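Local coordinates for CBS domain protein (Shewanella oneidensis, PDB 3LHH) that binds AMP between two CBS domains that form one part of a longer membrane protein, which probably also binds flavin adenine dinucleotide, at residues A[54-58]-A[69-75]; A[116-121]-A[140-145]; A[128-132]-A[153-158]. One frame throughout, in Å; residues are numbered along the deposited sequence.

In the fold
All three contacts lie in a chain that pairs two CBS domains round one AMP. Interaction 1 belongs to the first CBS domain; interactions 2 and 3 belong to the second. The centres of interactions 1 and 3 are about 21 Å apart, on opposite sides of the chain's centre, and AMP bridges them: 54-58 and 69-75 hold its base and phosphate, while 153-158 holds its ribose. Interaction 2 does not touch the nucleotide; the nearest atoms of AMP and the Phe141 side chain are about 8 Å apart. Interactions 2 and 3 have centres about 12 Å apart and do touch, with Val140 packed on Phe132 and His131 and its strand beside 149-154.

Interaction 1: A[54-58]-A[69-75]; sequences IVFLD and TVMQSPH. With AMP (adenosine monophosphate), chain B.
Leu57 and Thr69 mark the closest approach of the two backbones, with CA atoms 7.3 Å apart, so side chains rather than main-chain bonds fill the space between 54-58 and 69-75. The methyl CG2 of Thr69 is shared. It meets Val55 CG1 and lies 3.8 Å from Leu57 CD2. The chi1 of -60° sets this methyl anti to the Thr69 backbone N; the hydroxyl OG1 bonds instead to the carbonyl of Ala65 in the same helix. Leu57 crosses Val70 at about a right angle, and both of its methyls, CD1 and CD2, touch Val70 CG2. Helix 94-102 packs on Val70 as well. Nearer the nucleotide, Val55 turns CG2 to the edge of the His75 ring, 4.1 Å from CD2. Val55 also reads the adenine with its backbone. Its N gives a nearly straight bond to AMP N1 (172°, 3.0 Å), and its O takes one from AMP N6 at 3.1 Å. The imidazole of His75 lies under the base: AMP C5 sits 3.4 Å above the ring plane, over its centre. ND1 of the same ring donates to AMP O1P at 2.9 Å, in line at 169°. Base contact and phosphate bond together fix the rotation of the imidazole. Its backbone is tied too, because His75 N donates to Ser73 OG at 3.2 Å, closing an ST turn just after the helix. Ser76 and Arg77 add further bonds to AMP. Strand 57-58, helix 63-71 and strand 77-81 form a beta-alpha-beta unit of the first CBS domain, and the loops at its end make the adenine and phosphate side of the AMP site.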
loop_
_atom_site.group_PDB
_atom_site.type_symbol
_atom_site.label_atom_id
_atom_site.label_comp_id
_atom_site.label_asym_id
_atom_site.label_seq_id
_atom_site.Cartn_x
_atom_site.Cartn_y
_atom_site.Cartn_z
ATOM N N ILE A 54 6.869 3.020 5.089
ATOM C CA ILE A 54 5.748 2.124 4.811
ATOM C C ILE A 54 5.416 1.205 5.975
ATOM O O ILE A 54 6.280 0.493 6.470
ATOM C CB ILE A 54 5.992 1.227 3.578
ATOM C CG1 ILE A 54 6.071 2.065 2.297
ATOM C CG2 ILE A 54 4.880 0.200 3.462
ATOM C CD1 ILE A 54 6.245 1.233 1.034
ATOM N N VAL A 55 4.153 1.201 6.396
ATOM C CA VAL A 55 3.706 0.299 7.453
ATOM C C VAL A 55 3.051 -0.892 6.792
ATOM O O VAL A 55 2.101 -0.717 6.033
ATOM C CB VAL A 55 2.675 0.994 8.377
ATOM C CG1 VAL A 55 2.140 0.022 9.402
ATOM C CG2 VAL A 55 3.296 2.218 9.046
ATOM N N PHE A 56 3.541 -2.098 7.066
ATOM C CA PHE A 56 3.153 -3.264 6.268
ATOM C C PHE A 56 2.869 -4.508 7.102
ATOM O O PHE A 56 3.286 -4.601 8.252
ATOM C CB PHE A 56 4.232 -3.581 5.222
ATOM C CG PHE A 56 5.550 -4.026 5.814
ATOM C CD1 PHE A 56 6.550 -3.105 6.079
ATOM C CD2 PHE A 56 5.791 -5.367 6.082
ATOM C CE1 PHE A 56 7.767 -3.508 6.616
ATOM C CE2 PHE A 56 7.002 -5.782 6.628
ATOM C CZ PHE A 56 7.991 -4.851 6.893
ATOM N N LEU A 57 2.139 -5.452 6.520
ATOM C CA LEU A 57 1.887 -6.733 7.171
ATOM C C LEU A 57 2.737 -7.856 6.552
ATOM O O LEU A 57 3.050 -7.821 5.365
ATOM C CB LEU A 57 0.403 -7.073 7.096
ATOM C CG LEU A 57 -0.558 -5.982 7.590
ATOM C CD1 LEU A 57 -1.974 -6.521 7.638
ATOM C CD2 LEU A 57 -0.153 -5.458 8.941
ATOM N N ASP A 58 3.122 -8.836 7.363
ATOM C CA ASP A 58 4.011 -9.914 6.909
ATOM C C ASP A 58 3.278 -11.242 7.029
ATOM O O ASP A 58 2.899 -11.682 8.116
ATOM C CB ASP A 58 5.317 -9.919 7.720
ATOM C CG ASP A 58 6.396 -10.870 7.153
ATOM O OD1 ASP A 58 6.068 -11.887 6.499
ATOM O OD2 ASP A 58 7.595 -10.594 7.392
ATOM N N THR A 69 0.038 -4.800 14.636
ATOM C CA THR A 69 0.521 -3.785 13.707
ATOM C C THR A 69 -0.650 -2.927 13.232
ATOM O O THR A 69 -0.573 -1.699 13.162
ATOM C CB THR A 69 1.192 -4.420 12.461
ATOM O OG1 THR A 69 2.308 -5.229 12.862
ATOM C CG2 THR A 69 1.677 -3.322 11.510
ATOM N N VAL A 70 -1.759 -3.570 12.915
ATOM C CA VAL A 70 -2.900 -2.809 12.403
ATOM C C VAL A 70 -3.518 -1.918 13.494
ATOM O O VAL A 70 -3.841 -0.745 13.264
ATOM C CB VAL A 70 -3.952 -3.745 11.787
ATOM C CG1 VAL A 70 -5.244 -2.999 11.546
ATOM C CG2 VAL A 70 -3.404 -4.346 10.457
HETATM N N MSE A 71 -3.658 -2.477 14.685
HETATM C CA MSE A 71 -4.245 -1.777 15.830
HETATM C C MSE A 71 -3.432 -0.578 16.269
HETATM O O MSE A 71 -3.940 0.323 16.924
HETATM C CB MSE A 71 -4.387 -2.720 17.021
HETATM C CG MSE A 71 -5.596 -3.615 16.940
HETATM SE SE MSE A 71 -7.168 -2.579 16.431
HETATM C CE MSE A 71 -7.199 -1.270 17.869
ATOM N N GLN A 72 -2.152 -0.573 15.926
ATOM C CA GLN A 72 -1.266 0.508 16.364
ATOM C C GLN A 72 -1.026 1.549 15.279
ATOM O O GLN A 72 -0.091 2.361 15.357
ATOM C CB GLN A 72 0.054 -0.064 16.895
ATOM C CG GLN A 72 -0.159 -0.891 18.177
ATOM C CD GLN A 72 1.122 -1.474 18.745
ATOM O OE1 GLN A 72 1.316 -2.685 18.724
ATOM N NE2 GLN A 72 1.994 -0.615 19.274
ATOM N N SER A 73 -1.894 1.534 14.279
ATOM C CA SER A 73 -1.797 2.450 13.151
ATOM C C SER A 73 -3.188 2.982 12.777
ATOM O O SER A 73 -4.185 2.280 12.957
ATOM C CB SER A 73 -1.173 1.716 11.960
ATOM O OG SER A 73 -1.257 2.510 10.798
ATOM N N PRO A 74 -3.259 4.228 12.267
ATOM C CA PRO A 74 -4.522 4.790 11.758
ATOM C C PRO A 74 -4.840 4.376 10.301
ATOM O O PRO A 74 -5.972 4.560 9.866
ATOM C CB PRO A 74 -4.279 6.308 11.790
ATOM C CG PRO A 74 -2.762 6.485 11.961
ATOM C CD PRO A 74 -2.121 5.116 11.986
ATOM N N HIS A 75 -3.870 3.850 9.558
ATOM C CA HIS A 75 -4.064 3.606 8.109
ATOM C C HIS A 75 -5.201 2.665 7.728
ATOM O O HIS A 75 -5.419 1.663 8.382
ATOM C CB HIS A 75 -2.772 3.116 7.460
ATOM C CG HIS A 75 -1.613 4.024 7.705
ATOM N ND1 HIS A 75 -1.696 5.391 7.523
ATOM C CD2 HIS A 75 -0.350 3.771 8.124
ATOM C CE1 HIS A 75 -0.528 5.937 7.815
ATOM N NE2 HIS A 75 0.306 4.977 8.179
HETATM P P AMP B . -4.965 6.843 5.757
HETATM O O1P AMP B . -4.088 6.878 6.991
HETATM O O2P AMP B . -5.328 5.446 5.331
HETATM O O3P AMP B . -6.114 7.823 5.746
HETATM O "O5'" AMP B . -3.969 7.473 4.671
HETATM C "C5'" AMP B . -3.545 8.834 4.804
HETATM C "C4'" AMP B . -2.105 8.996 4.314
HETATM O "O4'" AMP B . -1.187 8.218 5.100
HETATM C "C3'" AMP B . -1.903 8.488 2.890
HETATM O "O3'" AMP B . -2.281 9.452 1.890
HETATM C "C2'" AMP B . -0.422 8.178 2.878
HETATM O "O2'" AMP B . 0.252 9.437 2.842
HETATM C "C1'" AMP B . -0.184 7.611 4.265
HETATM N N9 AMP B . -0.376 6.133 4.343
HETATM C C8 AMP B . -1.528 5.466 4.128
HETATM N N7 AMP B . -1.385 4.132 4.307
HETATM C C5 AMP B . -0.097 3.926 4.641
HETATM C C6 AMP B . 0.721 2.745 4.986
HETATM N N6 AMP B . 0.194 1.490 4.991
HETATM N N1 AMP B . 2.010 2.963 5.304
HETATM C C2 AMP B . 2.545 4.206 5.310
HETATM N N3 AMP B . 1.855 5.322 5.004
HETATM C C4 AMP B . 0.553 5.241 4.666
#

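Interaction 2: A[116-121]-A[140-145]; sequences CNFVPN and VFVVDE
Phe118 and Phe141 stand on the same face of two parallel strands, their rings set obliquely with planes at 43° and centroids 5.5 Å apart. Phe141 CD2 lies over one face of the Phe118 ring, offset toward its rim. Phe118 CD2 in turn sits 3.7 Å from Phe141 CB and touches Val143 CG1, the next residue along on this face. At the other end Cys116 brings CB to the edge of the Phe141 ring, a tight contact at 3.2 Å from CE2. With chi1 at 63°, SG lies between the backbone N and the carbonyl carbon, which sets it in the plane of that ring, in a sulfur-aromatic contact 4.9 Å from the centroid. The other face carries Val119, Val140 and Val142. Val119 and Val142 meet through their CG2 methyls at 3.9 Å. Past the strand, Asn121 lays CB against Val142 CG1. The backbones are joined in a parallel ladder. Phe141 N donates to Asn117 O at 2.9 Å and Val119 N to Phe141 O at 2.8 Å. Val143 N then bonds to Val119 O, and Asn121 N to Val143 O, the last more bent at 137°. Strand 149-154 flanks 139-143 on its other side, and Met88 and Ile91 of strand 88-93 pack on the aromatic face. His131 of helix 125-135 packs on Val119 and Val140, and Phe132 on Val140. Strand 117-120, this helix and strand 139-143 form a beta-alpha-beta unit of the second CBS domain. Four main-chain bonds hold the strands in register; side-chain packing joins the aromatic face to the first CBS domain and Val119 and Val140 to helix 125-135.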
loop_
_atom_site.group_PDB
_atom_site.type_symbol
_atom_site.label_atom_id
_atom_site.label_comp_id
_atom_site.label_asym_id
_atom_site.label_seq_id
_atom_site.Cartn_x
_atom_site.Cartn_y
_atom_site.Cartn_z
ATOM N N CYS A 116 -2.058 -5.620 -6.082
ATOM C CA CYS A 116 -1.342 -4.364 -5.986
ATOM C C CYS A 116 -0.686 -4.065 -7.319
ATOM O O CYS A 116 -0.147 -4.968 -7.966
ATOM C CB CYS A 116 -0.259 -4.480 -4.915
ATOM S SG CYS A 116 1.021 -5.718 -5.293
ATOM N N ASN A 117 -0.727 -2.805 -7.741
ATOM C CA ASN A 117 -0.050 -2.429 -8.974
ATOM C C ASN A 117 1.281 -1.752 -8.734
ATOM O O ASN A 117 1.440 -0.984 -7.796
ATOM C CB ASN A 117 -0.950 -1.570 -9.859
ATOM C CG ASN A 117 -2.043 -2.377 -10.508
ATOM O OD1 ASN A 117 -1.913 -3.595 -10.674
ATOM N ND2 ASN A 117 -3.135 -1.716 -10.867
ATOM N N PHE A 118 2.239 -2.067 -9.585
ATOM C CA PHE A 118 3.544 -1.438 -9.554
ATOM C C PHE A 118 3.676 -0.472 -10.724
ATOM O O PHE A 118 3.132 -0.713 -11.794
ATOM C CB PHE A 118 4.628 -2.499 -9.661
ATOM C CG PHE A 118 4.696 -3.410 -8.474
ATOM C CD1 PHE A 118 3.866 -4.518 -8.388
ATOM C CD2 PHE A 118 5.599 -3.167 -7.452
ATOM C CE1 PHE A 118 3.931 -5.366 -7.302
ATOM C CE2 PHE A 118 5.682 -4.014 -6.359
ATOM C CZ PHE A 118 4.840 -5.116 -6.278
ATOM N N VAL A 119 4.401 0.619 -10.510
ATOM C CA VAL A 119 4.717 1.541 -11.581
ATOM C C VAL A 119 6.173 1.981 -11.490
ATOM O O VAL A 119 6.744 2.011 -10.402
ATOM C CB VAL A 119 3.817 2.763 -11.524
ATOM C CG1 VAL A 119 2.361 2.340 -11.709
ATOM C CG2 VAL A 119 4.028 3.504 -10.211
ATOM N N PRO A 120 6.781 2.324 -12.638
ATOM C CA PRO A 120 8.171 2.780 -12.634
ATOM C C PRO A 120 8.277 4.155 -12.004
ATOM O O PRO A 120 7.350 4.958 -12.117
ATOM C CB PRO A 120 8.513 2.906 -14.130
ATOM C CG PRO A 120 7.310 2.409 -14.888
ATOM C CD PRO A 120 6.153 2.454 -13.964
ATOM N N ASN A 121 9.406 4.442 -11.372
ATOM C CA ASN A 121 9.647 5.772 -10.829
ATOM C C ASN A 121 9.898 6.809 -11.926
ATOM O O ASN A 121 10.154 7.981 -11.642
ATOM C CB ASN A 121 10.806 5.752 -9.828
ATOM C CG ASN A 121 12.177 5.600 -10.493
ATOM O OD1 ASN A 121 12.289 5.281 -11.679
ATOM N ND2 ASN A 121 13.232 5.827 -9.711
ATOM N N VAL A 140 -0.573 2.669 -5.039
ATOM C CA VAL A 140 0.302 2.035 -6.033
ATOM C C VAL A 140 1.732 1.990 -5.507
ATOM O O VAL A 140 2.161 2.874 -4.752
ATOM C CB VAL A 140 0.306 2.765 -7.398
ATOM C CG1 VAL A 140 -1.093 2.816 -8.008
ATOM C CG2 VAL A 140 0.886 4.160 -7.249
ATOM N N PHE A 141 2.463 0.950 -5.895
ATOM C CA PHE A 141 3.858 0.798 -5.508
ATOM C C PHE A 141 4.785 1.299 -6.610
ATOM O O PHE A 141 4.553 1.064 -7.794
ATOM C CB PHE A 141 4.167 -0.659 -5.175
ATOM C CG PHE A 141 3.364 -1.198 -4.022
ATOM C CD1 PHE A 141 3.420 -0.593 -2.772
ATOM C CD2 PHE A 141 2.560 -2.315 -4.180
ATOM C CE1 PHE A 141 2.673 -1.088 -1.712
ATOM C CE2 PHE A 141 1.822 -2.819 -3.115
ATOM C CZ PHE A 141 1.871 -2.203 -1.888
ATOM N N VAL A 142 5.844 1.980 -6.203
ATOM C CA VAL A 142 6.795 2.554 -7.131
ATOM C C VAL A 142 8.150 1.852 -7.035
ATOM O O VAL A 142 8.685 1.677 -5.939
ATOM C CB VAL A 142 6.973 4.045 -6.840
ATOM C CG1 VAL A 142 7.934 4.669 -7.844
ATOM C CG2 VAL A 142 5.613 4.752 -6.874
ATOM N N VAL A 143 8.695 1.444 -8.182
ATOM C CA VAL A 143 9.994 0.769 -8.225
ATOM C C VAL A 143 10.999 1.590 -9.026
ATOM O O VAL A 143 10.606 2.379 -9.886
ATOM C CB VAL A 143 9.900 -0.638 -8.871
ATOM C CG1 VAL A 143 8.831 -1.466 -8.174
ATOM C CG2 VAL A 143 9.597 -0.519 -10.372
ATOM N N ASP A 144 12.290 1.407 -8.743
ATOM C CA ASP A 144 13.342 2.043 -9.543
ATOM C C ASP A 144 13.721 1.175 -10.743
ATOM O O ASP A 144 13.033 0.202 -11.063
ATOM C CB ASP A 144 14.576 2.411 -8.694
ATOM C CG ASP A 144 15.236 1.196 -8.024
ATOM O OD1 ASP A 144 15.080 0.051 -8.516
ATOM O OD2 ASP A 144 15.926 1.399 -6.998
ATOM N N GLU A 145 14.817 1.531 -11.407
ATOM C CA GLU A 145 15.241 0.824 -12.615
ATOM C C GLU A 145 15.741 -0.604 -12.348
ATOM O O GLU A 145 15.758 -1.426 -13.258
ATOM C CB GLU A 145 16.291 1.635 -13.387
ATOM C CG GLU A 145 16.442 3.073 -12.914
ATOM C CD GLU A 145 17.072 3.160 -11.532
ATOM O OE1 GLU A 145 16.527 3.893 -10.678
ATOM O OE2 GLU A 145 18.103 2.484 -11.296
#

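Interaction 3: A[128-132]-A[153-158]; sequences LLEHF and VTLQDM. With AMP (adenosine monophosphate), chain B.
The Phe132 ring has Leu155 CA over one face, 3.8 Å above the plane and offset toward the rim, and the carbonyl oxygen of Val153 at its edge. That oxygen lies in the ring plane, 3.4 Å from CZ. Met158, a selenomethionine, approaches obliquely, with CG 3.5 Å from Phe132 CE1. Its chain bends at chi2 (-86°) and again at chi3, and this turns the selenium toward the leucines, still in an oblique Met-aromatic contact with the Phe132 ring. SE touches Leu129 CD1 and lies 3.6 Å from Leu128 CD2. Leu128 and Val153 meet tip to tip, CD2 against CG1. An alanine in place of Phe132 would probably open a gap beside Leu155, Val153 and Met158 and set the Met158 side chain freer to turn. On the far side of 153-158 the polar groups hold the ribose of AMP. Thr154 is the N-cap of helix 155-163: its OG1 accepts from Asp157 N and donates to AMP O3' at 2.7 Å. Asp157 grips both ribose hydroxyls, with OD1 accepting from O3' at 2.6 Å and OD2 from O2' in a bond whose exact length is doubtful. The Phe132 ring thus packs on Leu155, in the same first helical turn whose Thr154 and Asp157 bond the ribose. Helix 125-135 lies against the end of strand 149-154 and the first turn of helix 155-163. Val153 also packs on Val140 and Val142 of strand 139-143, so the two helices and the sheet of the second CBS domain meet here.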
loop_
_atom_site.group_PDB
_atom_site.type_symbol
_atom_site.label_atom_id
_atom_site.label_comp_id
_atom_site.label_asym_id
_atom_site.label_seq_id
_atom_site.Cartn_x
_atom_site.Cartn_y
_atom_site.Cartn_z
ATOM N N LEU A 128 1.029 9.290 -13.851
ATOM C CA LEU A 128 0.671 8.649 -12.586
ATOM C C LEU A 128 -0.817 8.893 -12.270
ATOM O O LEU A 128 -1.561 7.963 -11.940
ATOM C CB LEU A 128 1.535 9.199 -11.456
ATOM C CG LEU A 128 1.349 8.527 -10.100
ATOM C CD1 LEU A 128 1.678 7.037 -10.194
ATOM C CD2 LEU A 128 2.221 9.200 -9.075
ATOM N N LEU A 129 -1.232 10.153 -12.374
ATOM C CA LEU A 129 -2.631 10.533 -12.217
ATOM C C LEU A 129 -3.569 9.671 -13.068
ATOM O O LEU A 129 -4.570 9.141 -12.574
ATOM C CB LEU A 129 -2.809 11.985 -12.627
ATOM C CG LEU A 129 -3.215 12.972 -11.552
ATOM C CD1 LEU A 129 -2.122 13.054 -10.515
ATOM C CD2 LEU A 129 -3.434 14.310 -12.187
ATOM N N GLU A 130 -3.261 9.556 -14.354
ATOM C CA GLU A 130 -4.075 8.743 -15.247
ATOM C C GLU A 130 -4.083 7.271 -14.865
ATOM O O GLU A 130 -5.112 6.607 -15.006
ATOM C CB GLU A 130 -3.633 8.891 -16.707
ATOM C CG GLU A 130 -4.528 9.842 -17.475
ATOM C CD GLU A 130 -6.016 9.645 -17.137
ATOM O OE1 GLU A 130 -6.531 8.501 -17.275
ATOM O OE2 GLU A 130 -6.663 10.638 -16.733
ATOM N N HIS A 131 -2.941 6.761 -14.390
ATOM C CA HIS A 131 -2.883 5.381 -13.903
ATOM C C HIS A 131 -3.876 5.192 -12.740
ATOM O O HIS A 131 -4.605 4.200 -12.700
ATOM C CB HIS A 131 -1.458 4.970 -13.490
ATOM C CG HIS A 131 -1.369 3.571 -12.950
ATOM N ND1 HIS A 131 -1.610 3.263 -11.627
ATOM C CD2 HIS A 131 -1.109 2.394 -13.566
ATOM C CE1 HIS A 131 -1.484 1.961 -11.446
ATOM N NE2 HIS A 131 -1.186 1.410 -12.609
ATOM N N PHE A 132 -3.930 6.155 -11.817
ATOM C CA PHE A 132 -4.890 6.077 -10.704
ATOM C C PHE A 132 -6.346 6.082 -11.193
ATOM O O PHE A 132 -7.176 5.270 -10.769
ATOM C CB PHE A 132 -4.699 7.244 -9.718
ATOM C CG PHE A 132 -3.673 6.984 -8.635
ATOM C CD1 PHE A 132 -2.439 7.624 -8.652
ATOM C CD2 PHE A 132 -3.949 6.110 -7.600
ATOM C CE1 PHE A 132 -1.496 7.389 -7.645
ATOM C CE2 PHE A 132 -3.020 5.878 -6.589
ATOM C CZ PHE A 132 -1.797 6.523 -6.616
ATOM N N VAL A 153 2.631 5.434 -3.533
ATOM C CA VAL A 153 1.821 6.641 -3.695
ATOM C C VAL A 153 0.354 6.316 -3.445
ATOM O O VAL A 153 -0.139 5.275 -3.882
ATOM C CB VAL A 153 1.995 7.244 -5.100
ATOM C CG1 VAL A 153 1.263 8.594 -5.205
ATOM C CG2 VAL A 153 3.436 7.452 -5.367
ATOM N N THR A 154 -0.342 7.199 -2.732
ATOM C CA THR A 154 -1.777 7.042 -2.544
ATOM C C THR A 154 -2.592 8.044 -3.380
ATOM O O THR A 154 -2.147 9.147 -3.687
ATOM C CB THR A 154 -2.190 7.188 -1.063
ATOM O OG1 THR A 154 -2.012 8.547 -0.648
ATOM C CG2 THR A 154 -1.363 6.268 -0.171
ATOM N N LEU A 155 -3.805 7.652 -3.729
ATOM C CA LEU A 155 -4.707 8.560 -4.428
ATOM C C LEU A 155 -4.897 9.810 -3.574
ATOM O O LEU A 155 -4.826 10.944 -4.072
ATOM C CB LEU A 155 -6.045 7.873 -4.668
ATOM C CG LEU A 155 -7.128 8.771 -5.261
ATOM C CD1 LEU A 155 -6.759 9.135 -6.670
ATOM C CD2 LEU A 155 -8.478 8.064 -5.205
ATOM N N GLN A 156 -5.116 9.593 -2.278
ATOM C CA GLN A 156 -5.303 10.687 -1.328
ATOM C C GLN A 156 -4.191 11.716 -1.456
ATOM O O GLN A 156 -4.436 12.915 -1.551
ATOM C CB GLN A 156 -5.332 10.142 0.101
ATOM C CG GLN A 156 -6.646 10.353 0.841
ATOM C CD GLN A 156 -6.542 11.369 1.976
ATOM O OE1 GLN A 156 -5.958 11.093 3.029
ATOM N NE2 GLN A 156 -7.126 12.547 1.766
ATOM N N ASP A 157 -2.951 11.235 -1.437
ATOM C CA ASP A 157 -1.808 12.126 -1.545
ATOM C C ASP A 157 -1.762 12.799 -2.900
ATOM O O ASP A 157 -1.343 13.944 -3.023
ATOM C CB ASP A 157 -0.509 11.364 -1.282
ATOM C CG ASP A 157 -0.313 11.059 0.191
ATOM O OD1 ASP A 157 -1.065 11.631 1.007
ATOM O OD2 ASP A 157 0.584 10.252 0.533
HETATM N N MSE A 158 -2.175 12.068 -3.925
HETATM C CA MSE A 158 -2.246 12.620 -5.262
HETATM C C MSE A 158 -3.265 13.750 -5.382
HETATM O O MSE A 158 -3.015 14.747 -6.055
HETATM C CB MSE A 158 -2.557 11.524 -6.270
HETATM C CG MSE A 158 -1.335 10.723 -6.641
HETATM SE SE MSE A 158 -0.331 11.566 -8.085
HETATM C CE MSE A 158 -0.284 13.420 -7.481
HETATM P P AMP B . -4.965 6.843 5.757
HETATM O O1P AMP B . -4.088 6.878 6.991
HETATM O O2P AMP B . -5.328 5.446 5.331
HETATM O O3P AMP B . -6.114 7.823 5.746
HETATM O "O5'" AMP B . -3.969 7.473 4.671
HETATM C "C5'" AMP B . -3.545 8.834 4.804
HETATM C "C4'" AMP B . -2.105 8.996 4.314
HETATM O "O4'" AMP B . -1.187 8.218 5.100
HETATM C "C3'" AMP B . -1.903 8.488 2.890
HETATM O "O3'" AMP B . -2.281 9.452 1.890
HETATM C "C2'" AMP B . -0.422 8.178 2.878
HETATM O "O2'" AMP B . 0.252 9.437 2.842
HETATM C "C1'" AMP B . -0.184 7.611 4.265
HETATM N N9 AMP B . -0.376 6.133 4.343
HETATM C C8 AMP B . -1.528 5.466 4.128
HETATM N N7 AMP B . -1.385 4.132 4.307
HETATM C C5 AMP B . -0.097 3.926 4.641
HETATM C C6 AMP B . 0.721 2.745 4.986
HETATM N N6 AMP B . 0.194 1.490 4.991
HETATM N N1 AMP B . 2.010 2.963 5.304
HETATM C C2 AMP B . 2.545 4.206 5.310
HETATM N N3 AMP B . 1.855 5.322 5.004
HETATM C C4 AMP B . 0.553 5.241 4.666
#